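Local coordinates for protein auracyanin-B-2 (Chloroflexus aurantiacus, PDB 1QHQ) that carries electrons as a small blue copper protein, probably serving as a soluble acceptor for the membrane-bound alternative complex III, at residues A[28-39]-A[130-140]; A[55-66]-A[117-128]. One frame throughout, in Å; residues are numbered along the deposited sequence. Where two conformers were deposited one is given.

Interaction 1: residues A[28-39]-A[130-140]; sequences LAFAQTSLSLPA and AGMKGTLTVTP
The thioether of M132, whose sulfur is a copper ligand, lies over the ring of F30. Its methyl CE sits above one face, 3.7 Å from the F30 ring centroid, in a CH-pi contact; SD lies farther up near the same normal, making this a Met-aromatic contact. With CG anti to the backbone N (chi1 -172°) and the chain extended beyond it, M132 runs across the aromatic side chain at about a right angle. Rings of W59 and Y120 meet F30 edge-to-face, so a flat, apolar residue suits this buried place. An alanine here would take away the aromatic platform of the M132 methyl, and the resulting gap would probably let the thioether turn beside the metal. Around M132 the two backbones are linked through water: one bridges L28 O and A130 O, another F30 N and K133 O. Direct pairing starts with T135 N to T33 O (2.9 Å). Glycine suits position 134, since a CB there would clash with T33 O. From S34 onward the strands run parallel, with bonds such as L35 N to T135 O (2.8 Å) and T137 N to L35 O. L35, L37, L136 and V138 share the inward face: L136 CD1 lies 3.7 Å from L35 CB and 3.9 Å from L37 CD1, while V138 CG1 packs on A39 CB at 3.6 Å. The opposite face is partly exposed to solvent, which suits the hydroxyls of S34, S36, T135 and T137. This parallel pairing of an edge strand with the C-terminal strand, just after the methionine ligand, is characteristic of the cupredoxin beta-sandwich.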
loop_
_atom_site.group_PDB
_atom_site.type_symbol
_atom_site.label_atom_id
_atom_site.label_comp_id
_atom_site.label_asym_id
_atom_site.label_seq_id
_atom_site.Cartn_x
_atom_site.Cartn_y
_atom_site.Cartn_z
ATOM N N LEU A 28 1.796 -6.552 13.499
ATOM C CA LEU A 28 1.635 -6.611 12.063
ATOM C C LEU A 28 0.408 -5.801 11.632
ATOM O O LEU A 28 -0.668 -6.286 11.342
ATOM C CB LEU A 28 1.533 -8.066 11.597
ATOM C CG LEU A 28 2.695 -8.964 12.105
ATOM C CD1 LEU A 28 2.485 -10.375 11.569
ATOM C CD2 LEU A 28 4.033 -8.421 11.660
ATOM N N ALA A 29 0.613 -4.463 11.671
ATOM C CA ALA A 29 -0.505 -3.558 11.376
ATOM C C ALA A 29 0.090 -2.200 10.939
ATOM O O ALA A 29 1.217 -1.880 11.276
ATOM C CB ALA A 29 -1.324 -3.323 12.630
ATOM N N PHE A 30 -0.773 -1.446 10.261
ATOM C CA PHE A 30 -0.413 -0.030 10.040
ATOM C C PHE A 30 -0.788 0.721 11.314
ATOM O O PHE A 30 -1.805 0.411 11.944
ATOM C CB PHE A 30 -1.241 0.501 8.863
ATOM C CG PHE A 30 -0.889 -0.104 7.550
ATOM C CD1 PHE A 30 0.318 0.195 6.910
ATOM C CD2 PHE A 30 -1.732 -1.024 6.931
ATOM C CE1 PHE A 30 0.655 -0.403 5.735
ATOM C CE2 PHE A 30 -1.391 -1.637 5.754
ATOM C CZ PHE A 30 -0.187 -1.311 5.109
ATOM N N ALA A 31 -0.089 1.837 11.583
ATOM C CA ALA A 31 -0.483 2.687 12.704
ATOM C C ALA A 31 -1.779 3.423 12.371
ATOM O O ALA A 31 -2.607 3.674 13.224
ATOM C CB ALA A 31 0.625 3.661 13.067
ATOM N N GLN A 32 -1.946 3.732 11.079
ATOM C CA GLN A 32 -3.178 4.368 10.591
ATOM C C GLN A 32 -4.061 3.292 9.929
ATOM O O GLN A 32 -3.690 2.794 8.866
ATOM C CB GLN A 32 -2.797 5.394 9.481
ATOM C CG GLN A 32 -2.030 6.588 9.985
ATOM C CD GLN A 32 -0.554 6.329 10.234
ATOM O OE1 GLN A 32 0.023 5.381 9.734
ATOM N NE2 GLN A 32 0.072 7.173 11.048
ATOM N N THR A 33 -5.248 3.065 10.471
ATOM C CA THR A 33 -6.135 2.065 9.858
ATOM C C THR A 33 -7.235 2.716 9.037
ATOM O O THR A 33 -8.017 2.035 8.383
ATOM C CB THR A 33 -6.780 1.168 10.930
ATOM O OG1 THR A 33 -7.506 1.997 11.838
ATOM C CG2 THR A 33 -5.677 0.413 11.683
ATOM N N SER A 34 -7.200 4.067 8.993
ATOM C CA SER A 34 -8.056 4.772 8.043
ATOM C C SER A 34 -7.299 5.962 7.432
ATOM O O SER A 34 -6.487 6.613 8.029
ATOM C CB SER A 34 -9.368 5.207 8.640
ATOM O OG SER A 34 -9.276 6.407 9.336
ATOM N N LEU A 35 -7.585 6.166 6.130
ATOM C CA LEU A 35 -7.036 7.334 5.439
ATOM C C LEU A 35 -8.224 7.978 4.665
ATOM O O LEU A 35 -9.153 7.268 4.350
ATOM C CB LEU A 35 -5.987 6.903 4.406
ATOM C CG LEU A 35 -4.649 6.418 5.001
ATOM C CD1 LEU A 35 -3.737 5.893 3.921
ATOM C CD2 LEU A 35 -3.969 7.527 5.799
ATOM N N SER A 36 -8.020 9.261 4.376
ATOM C CA SER A 36 -9.072 9.971 3.594
ATOM C C SER A 36 -8.355 10.864 2.574
ATOM O O SER A 36 -7.471 11.611 2.997
ATOM C CB SER A 36 -9.778 10.897 4.627
ATOM O OG SER A 36 -10.891 11.520 4.105
ATOM N N LEU A 37 -8.748 10.838 1.328
ATOM C CA LEU A 37 -8.117 11.758 0.331
ATOM C C LEU A 37 -9.226 12.140 -0.658
ATOM O O LEU A 37 -10.112 11.362 -0.953
ATOM C CB LEU A 37 -7.030 10.986 -0.418
ATOM C CG LEU A 37 -5.793 10.515 0.363
ATOM C CD1 LEU A 37 -5.014 9.531 -0.493
ATOM C CD2 LEU A 37 -4.943 11.753 0.712
ATOM N N PRO A 38 -9.039 13.296 -1.313
ATOM C CA PRO A 38 -9.977 13.674 -2.379
ATOM C C PRO A 38 -9.744 12.838 -3.613
ATOM O O PRO A 38 -8.611 12.393 -3.835
ATOM C CB PRO A 38 -9.633 15.139 -2.615
ATOM C CG PRO A 38 -8.193 15.267 -2.236
ATOM C CD PRO A 38 -8.004 14.272 -1.074
ATOM N N ALA A 39 -10.758 12.694 -4.449
ATOM C CA ALA A 39 -10.681 11.952 -5.686
ATOM C C ALA A 39 -9.854 12.690 -6.749
ATOM O O ALA A 39 -9.737 13.902 -6.698
ATOM C CB ALA A 39 -12.086 11.703 -6.261
ATOM N N ALA A 130 -3.186 -11.514 8.791
ATOM C CA ALA A 130 -3.056 -11.147 10.167
ATOM C C ALA A 130 -3.760 -9.867 10.543
ATOM O O ALA A 130 -3.732 -9.458 11.707
ATOM C CB ALA A 130 -1.615 -11.154 10.638
ATOM N N GLY A 131 -4.340 -9.165 9.543
ATOM C CA GLY A 131 -5.087 -7.963 9.780
ATOM C C GLY A 131 -4.399 -6.662 9.343
ATOM O O GLY A 131 -4.878 -5.585 9.777
ATOM N N MET A 132 -3.272 -6.748 8.694
ATOM C CA MET A 132 -2.532 -5.524 8.298
ATOM C C MET A 132 -3.212 -4.922 7.049
ATOM O O MET A 132 -2.883 -5.214 5.927
ATOM C CB MET A 132 -1.076 -5.816 7.997
ATOM C CG MET A 132 -0.316 -4.445 7.783
ATOM S SD MET A 132 1.458 -4.724 8.140
ATOM C CE MET A 132 2.043 -3.036 7.727
ATOM N N LYS A 133 -4.161 -4.053 7.388
ATOM C CA LYS A 133 -4.993 -3.437 6.318
ATOM C C LYS A 133 -5.550 -2.144 6.920
ATOM O O LYS A 133 -5.555 -1.980 8.114
ATOM C CB LYS A 133 -6.088 -4.361 5.902
ATOM C CG LYS A 133 -7.125 -4.737 6.953
ATOM C CD LYS A 133 -8.119 -5.695 6.279
ATOM C CE LYS A 133 -8.887 -6.513 7.307
ATOM N NZ LYS A 133 -9.542 -7.682 6.592
ATOM N N GLY A 134 -6.197 -1.362 6.047
ATOM C CA GLY A 134 -6.856 -0.126 6.540
ATOM C C GLY A 134 -7.784 0.322 5.372
ATOM O O GLY A 134 -7.747 -0.288 4.304
ATOM N N THR A 135 -8.592 1.310 5.668
ATOM C CA THR A 135 -9.579 1.744 4.678
ATOM C C THR A 135 -9.262 3.180 4.222
ATOM O O THR A 135 -9.175 4.075 5.039
ATOM C CB THR A 135 -10.986 1.712 5.298
ATOM O OG1 THR A 135 -11.324 0.332 5.589
ATOM C CG2 THR A 135 -12.019 2.260 4.318
ATOM N N LEU A 136 -9.151 3.303 2.906
ATOM C CA LEU A 136 -9.024 4.666 2.325
ATOM C C LEU A 136 -10.442 5.071 1.851
ATOM O O LEU A 136 -11.012 4.391 1.005
ATOM C CB LEU A 136 -8.089 4.638 1.108
ATOM C CG LEU A 136 -8.144 5.961 0.272
ATOM C CD1 LEU A 136 -7.622 7.130 1.081
ATOM C CD2 LEU A 136 -7.319 5.769 -0.989
ATOM N N THR A 137 -10.916 6.182 2.356
ATOM C CA THR A 137 -12.170 6.763 1.809
ATOM C C THR A 137 -11.775 7.963 0.896
ATOM O O THR A 137 -11.025 8.799 1.285
ATOM C CB THR A 137 -13.083 7.249 2.919
ATOM O OG1 THR A 137 -13.451 6.094 3.714
ATOM C CG2 THR A 137 -14.389 7.795 2.314
ATOM N N VAL A 138 -12.201 7.796 -0.357
ATOM C CA VAL A 138 -11.864 8.852 -1.341
ATOM C C VAL A 138 -13.119 9.719 -1.513
ATOM O O VAL A 138 -14.199 9.193 -1.759
ATOM C CB VAL A 138 -11.447 8.219 -2.645
ATOM C CG1 VAL A 138 -11.166 9.314 -3.689
ATOM C CG2 VAL A 138 -10.156 7.388 -2.445
ATOM N N THR A 139 -12.935 10.973 -1.221
ATOM C CA THR A 139 -14.108 11.923 -1.200
ATOM C C THR A 139 -14.175 12.607 -2.558
ATOM O O THR A 139 -13.422 12.375 -3.469
ATOM C CB THR A 139 -13.845 12.938 -0.090
ATOM O OG1 THR A 139 -12.656 13.702 -0.415
ATOM C CG2 THR A 139 -13.608 12.212 1.244
ATOM N N PRO A 140 -15.258 13.441 -2.699
ATOM C CA PRO A 140 -15.521 14.030 -4.013
ATOM C C PRO A 140 -14.392 14.707 -4.696
ATOM O O PRO A 140 -13.630 15.493 -4.114
ATOM C CB PRO A 140 -16.707 14.966 -3.770
ATOM C CG PRO A 140 -17.491 14.160 -2.742
ATOM C CD PRO A 140 -16.388 13.786 -1.749
ATOM O OXT PRO A 140 -14.388 14.649 -5.980
HETATM O O HOH W 1 -2.832 -7.141 12.757
HETATM O O HOH W 2 -3.494 -2.384 10.079
HETATM O O HOH W 3 -11.304 15.937 -5.844
#

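Interaction 2: residues A[55-66]-A[117-128]. With CU (copper (II) ion), chain B; SO4 (sulfate ion), chain E.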
loop_
_atom_site.group_PDB
_atom_site.type_symbol
_atom_site.label_atom_id
_atom_site.label_comp_id
_atom_site.label_asym_id
_atom_site.label_seq_id
_atom_site.Cartn_x
_atom_site.Cartn_y
_atom_site.Cartn_z
ATOM N N VAL A 55 10.792 -6.588 11.008
ATOM C CA VAL A 55 9.978 -7.136 9.941
ATOM C C VAL A 55 9.731 -6.183 8.771
ATOM O O VAL A 55 9.749 -4.962 8.929
ATOM C CB VAL A 55 8.639 -7.689 10.484
ATOM C CG1 VAL A 55 7.651 -6.559 10.747
ATOM C CG2 VAL A 55 8.082 -8.739 9.540
ATOM N N GLN A 56 9.615 -6.734 7.603
ATOM C CA GLN A 56 9.316 -6.039 6.367
ATOM C C GLN A 56 7.838 -5.717 6.197
ATOM O O GLN A 56 6.981 -6.470 6.613
ATOM C CB GLN A 56 9.752 -6.896 5.180
ATOM C CG GLN A 56 11.278 -7.039 5.113
ATOM C CD GLN A 56 11.655 -8.218 4.231
ATOM O OE1 GLN A 56 11.394 -9.374 4.633
ATOM N NE2 GLN A 56 12.184 -7.968 3.073
ATOM N N HIS A 57 7.576 -4.619 5.449
ATOM C CA HIS A 57 6.206 -4.192 5.203
ATOM C C HIS A 57 6.147 -3.295 3.942
ATOM O O HIS A 57 7.102 -2.635 3.590
ATOM C CB HIS A 57 5.693 -3.294 6.319
ATOM C CG HIS A 57 5.486 -3.864 7.683
ATOM N ND1 HIS A 57 4.620 -4.922 7.912
ATOM C CD2 HIS A 57 5.883 -3.424 8.886
ATOM C CE1 HIS A 57 4.557 -5.141 9.210
ATOM N NE2 HIS A 57 5.321 -4.259 9.840
ATOM N N ASN A 58 4.952 -3.349 3.330
ATOM C CA ASN A 58 4.730 -2.404 2.203
ATOM C C ASN A 58 3.317 -1.838 2.422
ATOM O O ASN A 58 2.646 -2.098 3.369
ATOM C CB ASN A 58 4.914 -2.981 0.858
ATOM C CG ASN A 58 3.903 -3.989 0.395
ATOM O OD1 ASN A 58 3.086 -4.411 1.234
ATOM N ND2 ASN A 58 3.922 -4.388 -0.863
ATOM N N TRP A 59 2.981 -0.872 1.547
ATOM C CA TRP A 59 1.634 -0.269 1.536
ATOM C C TRP A 59 1.082 -0.451 0.128
ATOM O O TRP A 59 1.739 -0.043 -0.873
ATOM C CB TRP A 59 1.697 1.186 1.920
ATOM C CG TRP A 59 0.361 1.896 1.948
ATOM C CD1 TRP A 59 -0.436 2.010 3.042
ATOM C CD2 TRP A 59 -0.289 2.588 0.880
ATOM N NE1 TRP A 59 -1.578 2.758 2.717
ATOM C CE2 TRP A 59 -1.490 3.067 1.382
ATOM C CE3 TRP A 59 0.058 2.813 -0.460
ATOM C CZ2 TRP A 59 -2.364 3.861 0.607
ATOM C CZ3 TRP A 59 -0.832 3.566 -1.255
ATOM C CH2 TRP A 59 -2.025 4.037 -0.718
ATOM N N VAL A 60 -0.069 -1.087 0.032
ATOM C CA VAL A 60 -0.674 -1.443 -1.243
ATOM C C VAL A 60 -2.148 -1.033 -1.275
ATOM O O VAL A 60 -2.938 -1.491 -0.496
ATOM C CB VAL A 60 -0.627 -2.958 -1.551
ATOM C CG1 VAL A 60 -1.192 -3.242 -2.951
ATOM C CG2 VAL A 60 0.818 -3.442 -1.484
ATOM N N LEU A 61 -2.462 -0.106 -2.214
ATOM C CA LEU A 61 -3.886 0.316 -2.333
ATOM C C LEU A 61 -4.560 -0.497 -3.424
ATOM O O LEU A 61 -4.049 -0.575 -4.528
ATOM C CB LEU A 61 -3.872 1.817 -2.725
ATOM C CG LEU A 61 -5.316 2.347 -2.977
ATOM C CD1 LEU A 61 -6.075 2.323 -1.652
ATOM C CD2 LEU A 61 -5.256 3.777 -3.500
ATOM N N VAL A 62 -5.680 -1.137 -3.090
ATOM C CA VAL A 62 -6.357 -1.976 -4.063
ATOM C C VAL A 62 -7.697 -1.360 -4.481
ATOM O O VAL A 62 -8.278 -0.591 -3.747
ATOM C CB VAL A 62 -6.541 -3.417 -3.605
ATOM C CG1 VAL A 62 -5.204 -3.982 -3.087
ATOM C CG2 VAL A 62 -7.621 -3.556 -2.579
ATOM N N ASN A 63 -8.102 -1.751 -5.699
ATOM C CA ASN A 63 -9.332 -1.180 -6.291
ATOM C C ASN A 63 -10.564 -1.925 -5.837
ATOM O O ASN A 63 -11.254 -2.593 -6.628
ATOM C CB ASN A 63 -9.146 -1.229 -7.809
ATOM C CG ASN A 63 -10.317 -0.588 -8.558
ATOM O OD1 ASN A 63 -10.665 -1.107 -9.639
ATOM N ND2 ASN A 63 -10.898 0.436 -7.999
ATOM N N GLY A 64 -10.822 -1.936 -4.528
ATOM C CA GLY A 64 -11.947 -2.688 -3.992
ATOM C C GLY A 64 -11.781 -3.017 -2.515
ATOM O O GLY A 64 -11.033 -2.388 -1.777
ATOM N N GLY A 65 -12.523 -4.040 -2.093
ATOM C CA GLY A 65 -12.586 -4.516 -0.750
ATOM C C GLY A 65 -11.782 -5.825 -0.574
ATOM O O GLY A 65 -10.815 -6.053 -1.271
ATOM N N ASP A 66 -12.280 -6.657 0.338
ATOM C CA ASP A 66 -11.540 -7.845 0.752
ATOM C C ASP A 66 -11.360 -8.874 -0.318
ATOM O O ASP A 66 -10.277 -9.498 -0.391
ATOM C CB ASP A 66 -12.099 -8.440 2.032
ATOM C CG ASP A 66 -11.659 -7.647 3.260
ATOM O OD1 ASP A 66 -10.424 -7.650 3.561
ATOM O OD2 ASP A 66 -12.512 -6.947 3.821
ATOM N N THR A 117 -14.735 3.763 -1.475
ATOM C CA THR A 117 -13.980 3.189 -0.331
ATOM C C THR A 117 -13.141 2.033 -0.866
ATOM O O THR A 117 -13.503 1.260 -1.725
ATOM C CB THR A 117 -14.977 2.687 0.708
ATOM O OG1 THR A 117 -15.717 3.806 1.212
ATOM C CG2 THR A 117 -14.294 2.000 1.885
ATOM N N TYR A 118 -11.885 2.019 -0.385
ATOM C CA TYR A 118 -10.873 1.149 -0.954
ATOM C C TYR A 118 -9.987 0.613 0.195
ATOM O O TYR A 118 -9.686 1.382 1.111
ATOM C CB TYR A 118 -9.934 1.976 -1.863
ATOM C CG TYR A 118 -10.661 2.646 -3.018
ATOM C CD1 TYR A 118 -11.219 3.910 -2.854
ATOM C CD2 TYR A 118 -10.675 2.041 -4.257
ATOM C CE1 TYR A 118 -11.879 4.499 -3.935
ATOM C CE2 TYR A 118 -11.273 2.662 -5.353
ATOM C CZ TYR A 118 -11.891 3.872 -5.138
ATOM O OH TYR A 118 -12.503 4.500 -6.237
ATOM N N LEU A 119 -9.612 -0.641 0.110
ATOM C CA LEU A 119 -8.674 -1.131 1.147
ATOM C C LEU A 119 -7.239 -0.834 0.721
ATOM O O LEU A 119 -6.896 -0.918 -0.455
ATOM C CB LEU A 119 -8.794 -2.653 1.277
ATOM C CG LEU A 119 -9.998 -3.180 2.038
ATOM C CD1 LEU A 119 -9.925 -4.722 2.057
ATOM C CD2 LEU A 119 -10.066 -2.648 3.444
ATOM N N TYR A 120 -6.412 -0.590 1.738
ATOM C CA TYR A 120 -4.964 -0.656 1.560
ATOM C C TYR A 120 -4.483 -1.830 2.487
ATOM O O TYR A 120 -5.105 -2.033 3.527
ATOM C CB TYR A 120 -4.218 0.587 1.857
ATOM C CG TYR A 120 -4.466 1.268 3.169
ATOM C CD1 TYR A 120 -5.504 2.244 3.267
ATOM C CD2 TYR A 120 -3.700 1.019 4.309
ATOM C CE1 TYR A 120 -5.686 2.907 4.445
ATOM C CE2 TYR A 120 -3.920 1.686 5.485
ATOM C CZ TYR A 120 -4.925 2.643 5.559
ATOM O OH TYR A 120 -5.166 3.298 6.735
ATOM N N ILE A 121 -3.522 -2.562 2.000
ATOM C CA ILE A 121 -3.032 -3.732 2.754
ATOM C C ILE A 121 -1.520 -3.753 2.664
ATOM O O ILE A 121 -0.873 -3.048 1.885
ATOM C CB ILE A 121 -3.536 -5.076 2.126
ATOM C CG1 ILE A 121 -3.022 -5.270 0.736
ATOM C CG2 ILE A 121 -5.076 -5.101 2.174
ATOM C CD1 ILE A 121 -3.498 -6.555 0.028
ATOM N N CYS A 122 -0.928 -4.666 3.436
ATOM C CA CYS A 122 0.477 -5.011 3.270
ATOM C C CYS A 122 0.493 -6.410 2.609
ATOM O O CYS A 122 -0.332 -7.238 3.019
ATOM C CB CYS A 122 1.186 -5.033 4.592
ATOM S SG CYS A 122 2.876 -5.713 4.492
ATOM N N THR A 123 1.320 -6.622 1.627
ATOM C CA THR A 123 1.371 -7.911 0.958
ATOM C C THR A 123 2.518 -8.810 1.412
ATOM O O THR A 123 2.625 -9.899 0.822
ATOM C CB THR A 123 1.379 -7.804 -0.559
ATOM O OG1 THR A 123 2.469 -7.021 -1.045
ATOM C CG2 THR A 123 0.040 -7.195 -1.010
ATOM N N PHE A 124 3.258 -8.416 2.429
ATOM C CA PHE A 124 4.306 -9.408 2.892
ATOM C C PHE A 124 3.535 -10.643 3.380
ATOM O O PHE A 124 2.525 -10.505 4.035
ATOM C CB PHE A 124 5.069 -8.775 4.048
ATOM C CG PHE A 124 6.327 -9.602 4.287
ATOM C CD1 PHE A 124 7.419 -9.468 3.476
ATOM C CD2 PHE A 124 6.268 -10.605 5.250
ATOM C CE1 PHE A 124 8.532 -10.281 3.666
ATOM C CE2 PHE A 124 7.374 -11.422 5.429
ATOM C CZ PHE A 124 8.495 -11.266 4.637
ATOM N N PRO A 125 4.005 -11.823 3.011
ATOM C CA PRO A 125 3.306 -13.065 3.364
ATOM C C PRO A 125 2.772 -13.108 4.758
ATOM O O PRO A 125 3.449 -12.872 5.746
ATOM C CB PRO A 125 4.392 -14.134 3.167
ATOM C CG PRO A 125 5.261 -13.580 2.109
ATOM C CD PRO A 125 5.267 -12.068 2.312
ATOM N N GLY A 126 1.439 -13.391 4.876
ATOM C CA GLY A 126 0.802 -13.453 6.155
ATOM C C GLY A 126 0.256 -12.208 6.759
ATOM O O GLY A 126 -0.607 -12.234 7.653
ATOM N N HIS A 127 0.780 -11.008 6.390
ATOM C CA HIS A 127 0.374 -9.798 7.069
ATOM C C HIS A 127 -1.067 -9.393 6.795
ATOM O O HIS A 127 -1.759 -8.998 7.728
ATOM C CB HIS A 127 1.353 -8.666 6.631
ATOM C CG HIS A 127 2.708 -8.884 7.241
ATOM N ND1 HIS A 127 3.648 -7.842 7.303
ATOM C CD2 HIS A 127 3.302 -9.930 7.837
ATOM C CE1 HIS A 127 4.743 -8.282 7.938
ATOM N NE2 HIS A 127 4.541 -9.507 8.261
ATOM N N TYR A 128 -1.501 -9.556 5.548
ATOM C CA TYR A 128 -2.904 -9.225 5.207
ATOM C C TYR A 128 -3.880 -10.120 5.954
ATOM O O TYR A 128 -4.722 -9.625 6.711
ATOM C CB TYR A 128 -3.088 -9.323 3.693
ATOM C CG TYR A 128 -4.553 -9.219 3.279
ATOM C CD1 TYR A 128 -5.327 -8.159 3.699
ATOM C CD2 TYR A 128 -5.155 -10.278 2.611
ATOM C CE1 TYR A 128 -6.687 -8.115 3.436
ATOM C CE2 TYR A 128 -6.523 -10.249 2.340
ATOM C CZ TYR A 128 -7.254 -9.151 2.709
ATOM O OH TYR A 128 -8.624 -9.133 2.481
HETATM CU CU CU B . 3.498 -5.948 6.583
HETATM S S SO4 E . -14.683 -6.491 -3.408
HETATM O O1 SO4 E . -13.345 -7.053 -3.080
HETATM O O2 SO4 E . -15.329 -7.313 -4.494
HETATM O O3 SO4 E . -14.531 -5.081 -3.937
HETATM O O4 SO4 E . -15.548 -6.482 -2.191
#
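H57 and H127 hold one copper ion between them, each through ND1 at 2.0 Å from the metal. Their rings meet rim to rim, planes 58° apart, neither lying over the other, and both ND1 atoms face the ion. The third strong ligand is C122 SG, 2.2 Å from the copper. Two backbone N-H groups also point at that thiolate, which probably tempers its charge: N58 N lies 3.4 Å from C122 SG in a nearly straight bond, and F124 N comes from its own loop. N58 further locks the ligand loop: its CG stands between the backbone N and carbonyl carbon (chi1 69°), and from there OD1 takes T123 N in the carbonyl plane, on a lone pair (2.9 Å), while ND2 gives to T123 OG1. An asparagine suits this place because one amide offers both acceptor and donor; T123 OG1 is also bonded to F84 O. C122 and H127, with M132 next along the loop, follow the upstream H57 as in the type 1 copper site of cupredoxins. Beyond the site V60 pairs with I121 and L61 with Y120 in antiparallel strands. W59 NE1 lies over one face of the Y120 ring, 3.2 Å from Y120 CD2, the aromatic planes inclined at 34°; Y120 CB lies over the rim of one indole face. The Y120 hydroxyl bonds to Q32 O. At the far end, Y128 OH donates to the anti lone pair of D66 OD1 (2.6 Å), an oxygen that also forms a salt bridge with K133 NZ, and L119 CD1 packs against that carboxylate.

How the interactions relate
From the N terminus, the chain passes through 28-39, then 55-66, and returns through 117-128 before ending in 130-140. Interaction 2 closes the inner loop, which includes helix 66-77, and interaction 1 closes the outer one, so the two nest without crossing. Both build the same mixed sheet: strand 34-38 lies at its edge, followed by 133-139, 116-121 and 60-62. The contacts are joined where 133-139 runs antiparallel to 116-121, with L136 N probably bonded to Y118 O, and where a tyrosine side chain of 116-121 reaches 28-39. At one end both meet at the copper, interaction 1 supplying one ligand and interaction 2 the other three.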